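Local structure of O-methyltransferase (Coxiella burnetii, 3TR6) at residues T9-P13 with E14-Y18; R25-P28 with L29-E32; M46-P50 with E51-L55; N174-R178 with G179-D183. The protein probably transfers a methyl group from S-adenosylmethionine to an oxygen of its substrate. All coordinates share one frame; numbering follows the deposited sequence.

Three of the four contacts show one principle, the turn by which a loop enters a helix, and the fourth shows a tighter turn in a loop beside the metal. Contact 3 lies at the cofactor pocket: Thr48 binds S-adenosylhomocysteine, and its side chain is about 5 Å from the nickel ion. Contact 2, with its centre 11 Å from that of contact 3, joins it through Arg25 N and Gln54 OE1, 2.8 Å apart. Contact 1 reaches contact 3 through Tyr16 OH and Glu51 OE2, also 2.8 Å apart. Contact 4 begins at the nickel ligand Asn174; its nearest atoms are about 5 Å from contact 3. All four contacts reach the second subunit, contact 2 through Arg25 alone.

Contact 1 of 4, residues T9-P13 with E14-Y18; sequences TLLTP and ELYQY
Thr12 is the N-cap of helix 13-21, and its side chain shows how a loop hydroxyl closes a first helical turn. Its CB lies 3.5 Å from Glu14 OE1. From there OG1 turns into the gap between the backbone N and the carbonyl carbon (chi1 62°), which aims it at the amides of the first turn. It accepts a nearly straight bond from Leu15 N at 3.0 Å, while Glu14, bent at chi2, brings OE1 to within a long 3.5 Å of Thr12 OG1, a weak contact at best. The regular helical bonds begin here, Tyr16 N to Thr12 O and Gln17 N to Pro13 O.

Leu15 also reaches back to the residues before the cap. Its CG meets Leu11 CD2 at 3.7 Å, the two side chains crossing at about a right angle. Leu11 CD1 also comes to the edge of the Tyr16 ring, near its plane, and Pro213 of the second subunit packs on Leu11. The hydroxyl of Tyr16 leads away to Glu51, and Thr9 OG1 is bonded to Asp216 of the second subunit. The methyl branch of Thr9 stays with the helix, CG2 lying 3.6 Å from Leu15 CD2.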
loop_
_atom_site.group_PDB
_atom_site.type_symbol
_atom_site.label_atom_id
_atom_site.label_comp_id
_atom_site.label_asym_id
_atom_site.label_seq_id
_atom_site.Cartn_x
_atom_site.Cartn_y
_atom_site.Cartn_z
ATOM N N THR A 9 -4.272 11.547 8.907
ATOM C CA THR A 9 -5.157 12.558 8.351
ATOM C C THR A 9 -6.395 11.907 7.733
ATOM O O THR A 9 -6.314 11.245 6.699
ATOM C CB THR A 9 -4.428 13.403 7.308
ATOM O OG1 THR A 9 -3.371 14.125 7.948
ATOM C CG2 THR A 9 -5.383 14.380 6.643
ATOM N N LEU A 10 -7.539 12.091 8.383
ATOM C CA LEU A 10 -8.783 11.489 7.924
ATOM C C LEU A 10 -9.287 12.184 6.665
ATOM O O LEU A 10 -9.126 13.395 6.504
ATOM C CB LEU A 10 -9.839 11.541 9.028
ATOM C CG LEU A 10 -9.399 11.019 10.397
ATOM C CD1 LEU A 10 -10.556 11.057 11.389
ATOM C CD2 LEU A 10 -8.827 9.608 10.295
ATOM N N LEU A 11 -9.894 11.408 5.771
ATOM C CA LEU A 11 -10.409 11.944 4.516
ATOM C C LEU A 11 -11.789 12.585 4.647
ATOM O O LEU A 11 -12.750 11.943 5.075
ATOM C CB LEU A 11 -10.453 10.856 3.445
ATOM C CG LEU A 11 -9.116 10.496 2.797
ATOM C CD1 LEU A 11 -9.294 9.354 1.793
ATOM C CD2 LEU A 11 -8.507 11.717 2.130
ATOM N N THR A 12 -11.873 13.858 4.279
ATOM C CA THR A 12 -13.156 14.518 4.090
ATOM C C THR A 12 -13.495 14.361 2.617
ATOM O O THR A 12 -12.623 14.029 1.819
ATOM C CB THR A 12 -13.071 16.026 4.413
ATOM O OG1 THR A 12 -12.139 16.653 3.521
ATOM C CG2 THR A 12 -12.624 16.254 5.851
ATOM N N PRO A 13 -14.760 14.583 2.243
ATOM C CA PRO A 13 -15.064 14.545 0.811
ATOM C C PRO A 13 -14.172 15.511 0.033
ATOM O O PRO A 13 -13.787 15.218 -1.098
ATOM C CB PRO A 13 -16.523 14.990 0.759
ATOM C CG PRO A 13 -17.080 14.547 2.066
ATOM C CD PRO A 13 -15.973 14.723 3.068
ATOM N N GLU A 14 -13.838 16.643 0.641
ATOM C CA GLU A 14 -12.963 17.618 0.000
ATOM C C GLU A 14 -11.586 17.022 -0.263
ATOM O O GLU A 14 -11.101 17.019 -1.394
ATOM C CB GLU A 14 -12.827 18.875 0.864
ATOM C CG GLU A 14 -14.078 19.751 0.914
ATOM C CD GLU A 14 -15.233 19.111 1.680
ATOM O OE1 GLU A 14 -14.984 18.460 2.721
ATOM O OE2 GLU A 14 -16.395 19.258 1.239
ATOM N N LEU A 15 -10.964 16.514 0.794
ATOM C CA LEU A 15 -9.629 15.945 0.695
ATOM C C LEU A 15 -9.621 14.718 -0.214
ATOM O O LEU A 15 -8.696 14.527 -1.004
ATOM C CB LEU A 15 -9.098 15.594 2.087
ATOM C CG LEU A 15 -7.600 15.320 2.204
ATOM C CD1 LEU A 15 -6.797 16.465 1.608
ATOM C CD2 LEU A 15 -7.209 15.081 3.655
ATOM N N TYR A 16 -10.657 13.891 -0.106
ATOM C CA TYR A 16 -10.781 12.711 -0.954
ATOM C C TYR A 16 -10.728 13.075 -2.436
ATOM O O TYR A 16 -10.021 12.438 -3.215
ATOM C CB TYR A 16 -12.071 11.946 -0.646
ATOM C CG TYR A 16 -12.395 10.868 -1.662
ATOM C CD1 TYR A 16 -11.710 9.657 -1.668
ATOM C CD2 TYR A 16 -13.389 11.062 -2.614
ATOM C CE1 TYR A 16 -12.006 8.673 -2.596
ATOM C CE2 TYR A 16 -13.690 10.085 -3.543
ATOM C CZ TYR A 16 -12.998 8.892 -3.531
ATOM O OH TYR A 16 -13.300 7.920 -4.458
ATOM N N GLN A 17 -11.476 14.103 -2.819
ATOM C CA GLN A 17 -11.508 14.533 -4.210
ATOM C C GLN A 17 -10.149 15.043 -4.663
ATOM O O GLN A 17 -9.727 14.793 -5.792
ATOM C CB GLN A 17 -12.579 15.604 -4.423
ATOM C CG GLN A 17 -13.998 15.066 -4.361
ATOM C CD GLN A 17 -14.261 14.003 -5.409
ATOM O OE1 GLN A 17 -13.586 13.951 -6.439
ATOM N NE2 GLN A 17 -15.240 13.144 -5.151
ATOM N N TYR A 18 -9.470 15.769 -3.782
ATOM C CA TYR A 18 -8.139 16.268 -4.089
ATOM C C TYR A 18 -7.184 15.104 -4.311
ATOM O O TYR A 18 -6.333 15.144 -5.199
ATOM C CB TYR A 18 -7.615 17.174 -2.973
ATOM C CG TYR A 18 -6.151 17.490 -3.133
ATOM C CD1 TYR A 18 -5.735 18.494 -3.993
ATOM C CD2 TYR A 18 -5.181 16.762 -2.451
ATOM C CE1 TYR A 18 -4.402 18.775 -4.162
ATOM C CE2 TYR A 18 -3.839 17.038 -2.617
ATOM C CZ TYR A 18 -3.456 18.048 -3.475
ATOM O OH TYR A 18 -2.127 18.348 -3.659
#

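Contact 2 of 4, residues R25-P28 with L29-E32; sequences REPP and LLAE
Glu26 lays its carboxylate over Ala31, in the first turn of helix 28-40, whose N-cap is Pro27. The side chain leaves with CG opposite the backbone N (chi1 -166°) and runs on extended, a course that carries it past Leu30. There OE2 lies 3.4 Å from Ala31 CB and CD lies 3.5 Å from Ala31 CA, so this is a contact of carboxylate with aliphatic surface. The charged end has its polar partners in the same chain, Tyr77 OH at OE1 and Arg34 in a salt bridge at OE2. Its position near the start of the helix would be expected to suit a negative charge.

A proline has no side-chain hydroxyl to cap with, and here the main chain does the work. Pro27 O accepts from Ala31 N at 3.0 Å, the donor lying in the carbonyl plane, and more weakly from Leu30 N, with an N-H...O angle of only 120°. Pro28 O takes Glu32 N in the next bond of the helix.

Leu30 and Pro27 lie side by side, pointing the same way. Leu30 packs on Tyr77, Ile80 and Ala81 of helix 77-83, while Glu32 pairs with Lys111 of helix 99-111. At the proline ring, Pro27 CD is 4.0 Å from Leu30 CD1.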
loop_
_atom_site.group_PDB
_atom_site.type_symbol
_atom_site.label_atom_id
_atom_site.label_comp_id
_atom_site.label_asym_id
_atom_site.label_seq_id
_atom_site.Cartn_x
_atom_site.Cartn_y
_atom_site.Cartn_z
ATOM N N ARG A 25 -4.921 7.612 -11.971
ATOM C CA ARG A 25 -4.545 7.572 -13.381
ATOM C C ARG A 25 -5.310 6.465 -14.098
ATOM O O ARG A 25 -4.711 5.492 -14.560
ATOM C CB ARG A 25 -3.051 7.289 -13.531
ATOM C CG ARG A 25 -2.120 8.297 -12.894
ATOM C CD ARG A 25 -0.687 7.824 -13.075
ATOM N NE ARG A 25 0.311 8.812 -12.680
ATOM C CZ ARG A 25 1.620 8.639 -12.835
ATOM N NH1 ARG A 25 2.079 7.520 -13.380
ATOM N NH2 ARG A 25 2.469 9.582 -12.450
ATOM N N GLU A 26 -6.627 6.608 -14.191
ATOM C CA GLU A 26 -7.462 5.560 -14.768
ATOM C C GLU A 26 -7.282 5.457 -16.278
ATOM O O GLU A 26 -7.453 6.439 -16.997
ATOM C CB GLU A 26 -8.933 5.803 -14.435
ATOM C CG GLU A 26 -9.826 4.607 -14.697
ATOM C CD GLU A 26 -11.281 4.903 -14.426
ATOM O OE1 GLU A 26 -12.020 3.976 -14.032
ATOM O OE2 GLU A 26 -11.687 6.067 -14.608
ATOM N N PRO A 27 -6.927 4.261 -16.768
ATOM C CA PRO A 27 -6.829 4.038 -18.214
ATOM C C PRO A 27 -8.202 4.180 -18.856
ATOM O O PRO A 27 -9.174 3.635 -18.332
ATOM C CB PRO A 27 -6.345 2.588 -18.316
ATOM C CG PRO A 27 -5.713 2.299 -16.981
ATOM C CD PRO A 27 -6.518 3.079 -15.991
ATOM N N PRO A 28 -8.284 4.910 -19.975
ATOM C CA PRO A 28 -9.561 5.197 -20.639
ATOM C C PRO A 28 -10.422 3.955 -20.835
ATOM O O PRO A 28 -11.640 4.033 -20.682
ATOM C CB PRO A 28 -9.138 5.790 -21.992
ATOM C CG PRO A 28 -7.653 5.560 -22.096
ATOM C CD PRO A 28 -7.147 5.503 -20.696
ATOM N N LEU A 29 -9.802 2.825 -21.155
ATOM C CA LEU A 29 -10.556 1.595 -21.360
ATOM C C LEU A 29 -11.286 1.158 -20.091
ATOM O O LEU A 29 -12.436 0.732 -20.149
ATOM C CB LEU A 29 -9.652 0.472 -21.874
ATOM C CG LEU A 29 -10.352 -0.843 -22.232
ATOM C CD1 LEU A 29 -9.696 -1.491 -23.442
ATOM C CD2 LEU A 29 -10.374 -1.805 -21.050
ATOM N N LEU A 30 -10.615 1.261 -18.947
ATOM C CA LEU A 30 -11.239 0.919 -17.671
ATOM C C LEU A 30 -12.337 1.913 -17.302
ATOM O O LEU A 30 -13.378 1.532 -16.764
ATOM C CB LEU A 30 -10.195 0.831 -16.558
ATOM C CG LEU A 30 -9.428 -0.492 -16.476
ATOM C CD1 LEU A 30 -8.330 -0.425 -15.419
ATOM C CD2 LEU A 30 -10.377 -1.654 -16.204
ATOM N N ALA A 31 -12.098 3.187 -17.596
ATOM C CA ALA A 31 -13.103 4.222 -17.386
ATOM C C ALA A 31 -14.370 3.877 -18.164
ATOM O O ALA A 31 -15.480 3.967 -17.640
ATOM C CB ALA A 31 -12.566 5.579 -17.816
ATOM N N GLU A 32 -14.187 3.475 -19.416
ATOM C CA GLU A 32 -15.292 3.085 -20.282
ATOM C C GLU A 32 -16.003 1.846 -19.751
ATOM O O GLU A 32 -17.230 1.743 -19.822
ATOM C CB GLU A 32 -14.773 2.825 -21.697
ATOM C CG GLU A 32 -15.756 2.127 -22.612
ATOM C CD GLU A 32 -15.135 1.750 -23.943
ATOM O OE1 GLU A 32 -14.024 2.243 -24.242
ATOM O OE2 GLU A 32 -15.753 0.957 -24.687
#

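Contact 3 of 4, residues M46-P50 with E51-L55; sequences MQTAP and EQAQL. With SAH (S-adenosyl-L-homocysteine), chain C.
Thr48 OG1 donates to the carboxylate oxygen OXT of S-adenosylhomocysteine at 2.7 Å, just ahead of helix 50-63, whose N-cap is Ala49. The same hydroxyl is hydrogen-bonded to Tyr145 OH, so ligand and protein both hold it. A weak second bond joins Thr48 N to the other ligand oxygen, O, at 3.4 Å, and together they place the amino-acid end of the ligand against the loop. Farther along the ligand, the selenium of Met46 (selenomethionine) lies 3.8 Å from its sulfur SD.

The two branches of Thr48 divide the work. With CG2 opposite the backbone N and OG1 beside it (chi1 -61°), the hydroxyl serves the ligand while the methyl turns to the helix, 3.7 Å from Gln52 OE1 and 3.8 Å from Ala53 CB. Gln52 crosses Thr48 at about a right angle, and its amide is held by Tyr145 at OE1 and, at NE2, by Asp173, a nickel ligand. This second-shell amide therefore connects the helix start to the metal site.

Main-chain bonds form the first turn, the nearly straight Ala53 N to Ala49 O followed by Gln54 N to Pro50 O. Glu51 bends back at chi2 over the loop, and its OE2 is bonded to Thr8 OG1 of the second subunit. Glu51 OE1 comes to rest 3.5 Å from Pro50 CD.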
loop_
_atom_site.group_PDB
_atom_site.type_symbol
_atom_site.label_atom_id
_atom_site.label_comp_id
_atom_site.label_asym_id
_atom_site.label_seq_id
_atom_site.Cartn_x
_atom_site.Cartn_y
_atom_site.Cartn_z
HETATM N N MSE A 46 -20.860 -2.968 -6.687
HETATM C CA MSE A 46 -19.880 -3.915 -6.166
HETATM C C MSE A 46 -18.593 -3.918 -6.997
HETATM O O MSE A 46 -17.695 -4.728 -6.771
HETATM C CB MSE A 46 -20.472 -5.328 -6.032
HETATM C CG MSE A 46 -21.108 -5.900 -7.293
HETATM SE SE MSE A 46 -21.978 -7.633 -6.984
HETATM C CE MSE A 46 -21.872 -7.683 -5.042
ATOM N N GLN A 47 -18.505 -2.994 -7.948
ATOM C CA GLN A 47 -17.308 -2.857 -8.767
ATOM C C GLN A 47 -16.154 -2.277 -7.954
ATOM O O GLN A 47 -16.359 -1.451 -7.057
ATOM C CB GLN A 47 -17.591 -1.979 -9.985
ATOM C CG GLN A 47 -16.489 -1.989 -11.031
ATOM C CD GLN A 47 -16.839 -1.150 -12.246
ATOM O OE1 GLN A 47 -17.562 -0.160 -12.140
ATOM N NE2 GLN A 47 -16.341 -1.552 -13.409
ATOM N N THR A 48 -14.940 -2.714 -8.269
ATOM C CA THR A 48 -13.758 -2.260 -7.553
ATOM C C THR A 48 -13.526 -0.772 -7.780
ATOM O O THR A 48 -13.624 -0.284 -8.909
ATOM C CB THR A 48 -12.505 -3.057 -7.978
ATOM O OG1 THR A 48 -12.698 -4.442 -7.674
ATOM C CG2 THR A 48 -11.269 -2.553 -7.247
ATOM N N ALA A 49 -13.229 -0.054 -6.700
ATOM C CA ALA A 49 -12.926 1.370 -6.782
ATOM C C ALA A 49 -11.692 1.600 -7.652
ATOM O O ALA A 49 -10.683 0.906 -7.505
ATOM C CB ALA A 49 -12.715 1.947 -5.389
ATOM N N PRO A 50 -11.772 2.573 -8.569
ATOM C CA PRO A 50 -10.655 2.855 -9.475
ATOM C C PRO A 50 -9.342 3.031 -8.716
ATOM O O PRO A 50 -8.307 2.523 -9.148
ATOM C CB PRO A 50 -11.075 4.166 -10.140
ATOM C CG PRO A 50 -12.557 4.128 -10.113
ATOM C CD PRO A 50 -12.932 3.442 -8.829
ATOM N N GLU A 51 -9.392 3.728 -7.587
ATOM C CA GLU A 51 -8.188 4.004 -6.813
ATOM C C GLU A 51 -7.653 2.758 -6.112
ATOM O O GLU A 51 -6.441 2.599 -5.969
ATOM C CB GLU A 51 -8.422 5.130 -5.801
ATOM C CG GLU A 51 -9.446 4.818 -4.724
ATOM C CD GLU A 51 -10.851 5.228 -5.112
ATOM O OE1 GLU A 51 -11.186 5.160 -6.309
ATOM O OE2 GLU A 51 -11.623 5.631 -4.218
ATOM N N GLN A 52 -8.549 1.876 -5.677
ATOM C CA GLN A 52 -8.120 0.637 -5.037
ATOM C C GLN A 52 -7.479 -0.296 -6.063
ATOM O O GLN A 52 -6.453 -0.920 -5.796
ATOM C CB GLN A 52 -9.284 -0.069 -4.341
ATOM C CG GLN A 52 -8.831 -1.215 -3.449
ATOM C CD GLN A 52 -9.979 -2.055 -2.926
ATOM O OE1 GLN A 52 -10.473 -2.949 -3.612
ATOM N NE2 GLN A 52 -10.405 -1.776 -1.698
ATOM N N ALA A 53 -8.097 -0.381 -7.237
ATOM C CA ALA A 53 -7.572 -1.198 -8.322
ATOM C C ALA A 53 -6.186 -0.717 -8.729
ATOM O O ALA A 53 -5.305 -1.517 -9.038
ATOM C CB ALA A 53 -8.510 -1.158 -9.511
ATOM N N GLN A 54 -5.999 0.597 -8.732
ATOM C CA GLN A 54 -4.720 1.181 -9.110
ATOM C C GLN A 54 -3.616 0.751 -8.153
ATOM O O GLN A 54 -2.476 0.532 -8.566
ATOM C CB GLN A 54 -4.819 2.704 -9.161
ATOM C CG GLN A 54 -3.509 3.393 -9.475
ATOM C CD GLN A 54 -3.697 4.850 -9.826
ATOM O OE1 GLN A 54 -4.675 5.221 -10.474
ATOM N NE2 GLN A 54 -2.760 5.690 -9.394
ATOM N N LEU A 55 -3.964 0.633 -6.874
ATOM C CA LEU A 55 -3.036 0.151 -5.861
ATOM C C LEU A 55 -2.676 -1.306 -6.121
ATOM O O LEU A 55 -1.528 -1.707 -5.945
ATOM C CB LEU A 55 -3.650 0.299 -4.466
ATOM C CG LEU A 55 -3.010 -0.489 -3.315
ATOM C CD1 LEU A 55 -1.555 -0.078 -3.098
ATOM C CD2 LEU A 55 -3.816 -0.311 -2.037
HETATM N N SAH C . -13.422 -7.497 -8.396
HETATM C CA SAH C . -14.683 -7.283 -9.050
HETATM C CB SAH C . -15.831 -7.270 -8.055
HETATM C CG SAH C . -16.782 -8.444 -8.104
HETATM S SD SAH C . -18.258 -8.348 -7.101
HETATM C C SAH C . -14.656 -5.989 -9.788
HETATM O O SAH C . -15.745 -5.448 -10.124
HETATM O OXT SAH C . -13.565 -5.435 -10.077
HETATM C "C5'" SAH C . -18.735 -9.984 -6.567
HETATM C "C4'" SAH C . -18.704 -11.024 -7.552
HETATM O "O4'" SAH C . -18.576 -12.327 -6.884
HETATM C "C3'" SAH C . -19.977 -11.068 -8.301
HETATM O "O3'" SAH C . -19.718 -10.920 -9.636
HETATM C "C2'" SAH C . -20.541 -12.400 -8.034
HETATM O "O2'" SAH C . -21.113 -12.921 -9.168
HETATM C "C1'" SAH C . -19.354 -13.202 -7.640
HETATM N N9 SAH C . -19.622 -14.420 -6.883
HETATM C C8 SAH C . -20.575 -14.602 -5.955
HETATM N N7 SAH C . -20.471 -15.862 -5.500
HETATM C C5 SAH C . -19.455 -16.478 -6.136
HETATM C C6 SAH C . -18.903 -17.761 -6.072
HETATM N N6 SAH C . -19.432 -18.743 -5.181
HETATM N N1 SAH C . -17.860 -18.058 -6.868
HETATM C C2 SAH C . -17.353 -17.149 -7.712
HETATM N N3 SAH C . -17.861 -15.913 -7.798
HETATM C C4 SAH C . -18.906 -15.554 -7.025
#

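Contact 4 of 4, residues N174-R178 with G179-D183; sequences NVLRR and GQVAD
The loop that leaves the metal site after strand 168-173 folds into tight turns where Leu176 and Arg177 meet Gly179, Gln180 and Val181. Asn174, at its start, is a nickel ligand together with Asp147 and Asp173. Two residues on, Leu176 O accepts from Gly179 N at 2.9 Å. The next carbonyl repeats the pattern, Arg177 O taking Gln180 N, also at 2.9 Å. In both bonds the donor stands above the carbonyl plane, nearly 50° out of it, as the tight three-residue spacing brings each amide over its acceptor. Arg177 and Arg178 both have positive phi, and so does Gly179 (phi 108°), a conformation glycine readily adopts.

In this Rossmann-like methyltransferase fold the loop goes on through the 3-10 segment 180-182 towards helix 189-203, and Ala182 N to Gly179 O continues the three-residue spacing. Val181 turns back over the first turn. Its CG1 lies between the backbone N and the carbonyl carbon (chi1 76°) and faces Leu176 O, while Leu176 CD2 approaches this methyl at 4.3 Å. The other methyl of Val181, CG2, comes loosely within 3.9 Å of Val175 O. Tyr18 and Leu15 of the second subunit pack on Val181 and Leu176 respectively, so the turn forms part of the dimer interface.

Arg177 and Gln180 meet through their inner carbons, CB to CB at 4.2 Å. Beyond them the Arg177 side chain packs on Asn190, Asn191 and Ile194 of helix 189-203. Gln180 OE1, weakly hydrogen-bonded to Asn186, lies near the guanidinium plane at its edge, 4.3 Å from Arg177 NH2.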
loop_
_atom_site.group_PDB
_atom_site.type_symbol
_atom_site.label_atom_id
_atom_site.label_comp_id
_atom_site.label_asym_id
_atom_site.label_seq_id
_atom_site.Cartn_x
_atom_site.Cartn_y
_atom_site.Cartn_z
ATOM N N ASN A 174 -13.389 -4.842 0.988
ATOM C CA ASN A 174 -14.625 -4.727 1.767
ATOM C C ASN A 174 -14.510 -5.148 3.230
ATOM O O ASN A 174 -15.479 -5.626 3.816
ATOM C CB ASN A 174 -15.777 -5.492 1.094
ATOM C CG ASN A 174 -16.012 -5.054 -0.342
ATOM O OD1 ASN A 174 -16.544 -3.969 -0.603
ATOM N ND2 ASN A 174 -15.618 -5.903 -1.286
ATOM N N VAL A 175 -13.336 -4.958 3.822
ATOM C CA VAL A 175 -13.134 -5.308 5.226
ATOM C C VAL A 175 -13.708 -4.259 6.180
ATOM O O VAL A 175 -13.813 -4.500 7.380
ATOM C CB VAL A 175 -11.641 -5.539 5.554
ATOM C CG1 VAL A 175 -11.163 -6.855 4.964
ATOM C CG2 VAL A 175 -10.796 -4.372 5.057
ATOM N N LEU A 176 -14.082 -3.097 5.649
ATOM C CA LEU A 176 -14.628 -2.026 6.482
ATOM C C LEU A 176 -16.151 -1.952 6.416
ATOM O O LEU A 176 -16.791 -1.392 7.307
ATOM C CB LEU A 176 -14.007 -0.670 6.125
ATOM C CG LEU A 176 -12.522 -0.518 6.461
ATOM C CD1 LEU A 176 -12.015 0.880 6.124
ATOM C CD2 LEU A 176 -12.262 -0.850 7.924
ATOM N N ARG A 177 -16.725 -2.523 5.359
ATOM C CA ARG A 177 -18.178 -2.543 5.170
ATOM C C ARG A 177 -18.829 -1.168 5.332
ATOM O O ARG A 177 -19.789 -1.010 6.085
ATOM C CB ARG A 177 -18.836 -3.566 6.102
ATOM C CG ARG A 177 -18.517 -5.011 5.754
ATOM C CD ARG A 177 -19.358 -5.986 6.569
ATOM N NE ARG A 177 -20.786 -5.829 6.309
ATOM C CZ ARG A 177 -21.454 -6.496 5.374
ATOM N NH1 ARG A 177 -20.821 -7.373 4.602
ATOM N NH2 ARG A 177 -22.755 -6.289 5.209
ATOM N N ARG A 178 -18.299 -0.183 4.615
ATOM C CA ARG A 178 -18.816 1.184 4.654
ATOM C C ARG A 178 -18.978 1.730 6.076
ATOM O O ARG A 178 -19.732 2.675 6.307
ATOM C CB ARG A 178 -20.138 1.291 3.883
ATOM C CG ARG A 178 -20.076 0.745 2.464
ATOM C CD ARG A 178 -21.223 1.252 1.597
ATOM N NE ARG A 178 -20.888 2.500 0.910
ATOM C CZ ARG A 178 -21.437 3.682 1.180
ATOM N NH1 ARG A 178 -22.365 3.789 2.124
ATOM N NH2 ARG A 178 -21.062 4.759 0.500
ATOM N N GLY A 179 -18.265 1.132 7.027
ATOM C CA GLY A 179 -18.277 1.608 8.397
ATOM C C GLY A 179 -19.030 0.714 9.364
ATOM O O GLY A 179 -18.785 0.758 10.570
ATOM N N GLN A 180 -19.942 -0.101 8.835
ATOM C CA GLN A 180 -20.784 -0.967 9.660
ATOM C C GLN A 180 -19.971 -1.844 10.599
ATOM O O GLN A 180 -20.457 -2.275 11.645
ATOM C CB GLN A 180 -21.637 -1.878 8.780
ATOM C CG GLN A 180 -22.715 -1.181 7.983
ATOM C CD GLN A 180 -23.573 -2.169 7.219
ATOM O OE1 GLN A 180 -24.127 -3.107 7.799
ATOM N NE2 GLN A 180 -23.675 -1.975 5.908
ATOM N N VAL A 181 -18.733 -2.115 10.209
ATOM C CA VAL A 181 -17.902 -3.082 10.907
ATOM C C VAL A 181 -17.481 -2.565 12.285
ATOM O O VAL A 181 -17.173 -3.344 13.184
ATOM C CB VAL A 181 -16.673 -3.465 10.044
ATOM C CG1 VAL A 181 -15.632 -2.356 10.068
ATOM C CG2 VAL A 181 -16.080 -4.784 10.501
ATOM N N ALA A 182 -17.491 -1.246 12.446
ATOM C CA ALA A 182 -17.120 -0.624 13.712
ATOM C C ALA A 182 -18.302 -0.587 14.676
ATOM O O ALA A 182 -18.134 -0.329 15.869
ATOM C CB ALA A 182 -16.579 0.776 13.481
ATOM N N ASP A 183 -19.497 -0.841 14.150
ATOM C CA ASP A 183 -20.707 -0.887 14.964
ATOM C C ASP A 183 -20.949 -2.302 15.478
ATOM O O ASP A 183 -21.586 -3.117 14.809
ATOM C CB ASP A 183 -21.912 -0.404 14.157
ATOM C CG ASP A 183 -23.192 -0.406 14.964
ATOM O OD1 ASP A 183 -23.116 -0.369 16.212
ATOM O OD2 ASP A 183 -24.278 -0.439 14.350
#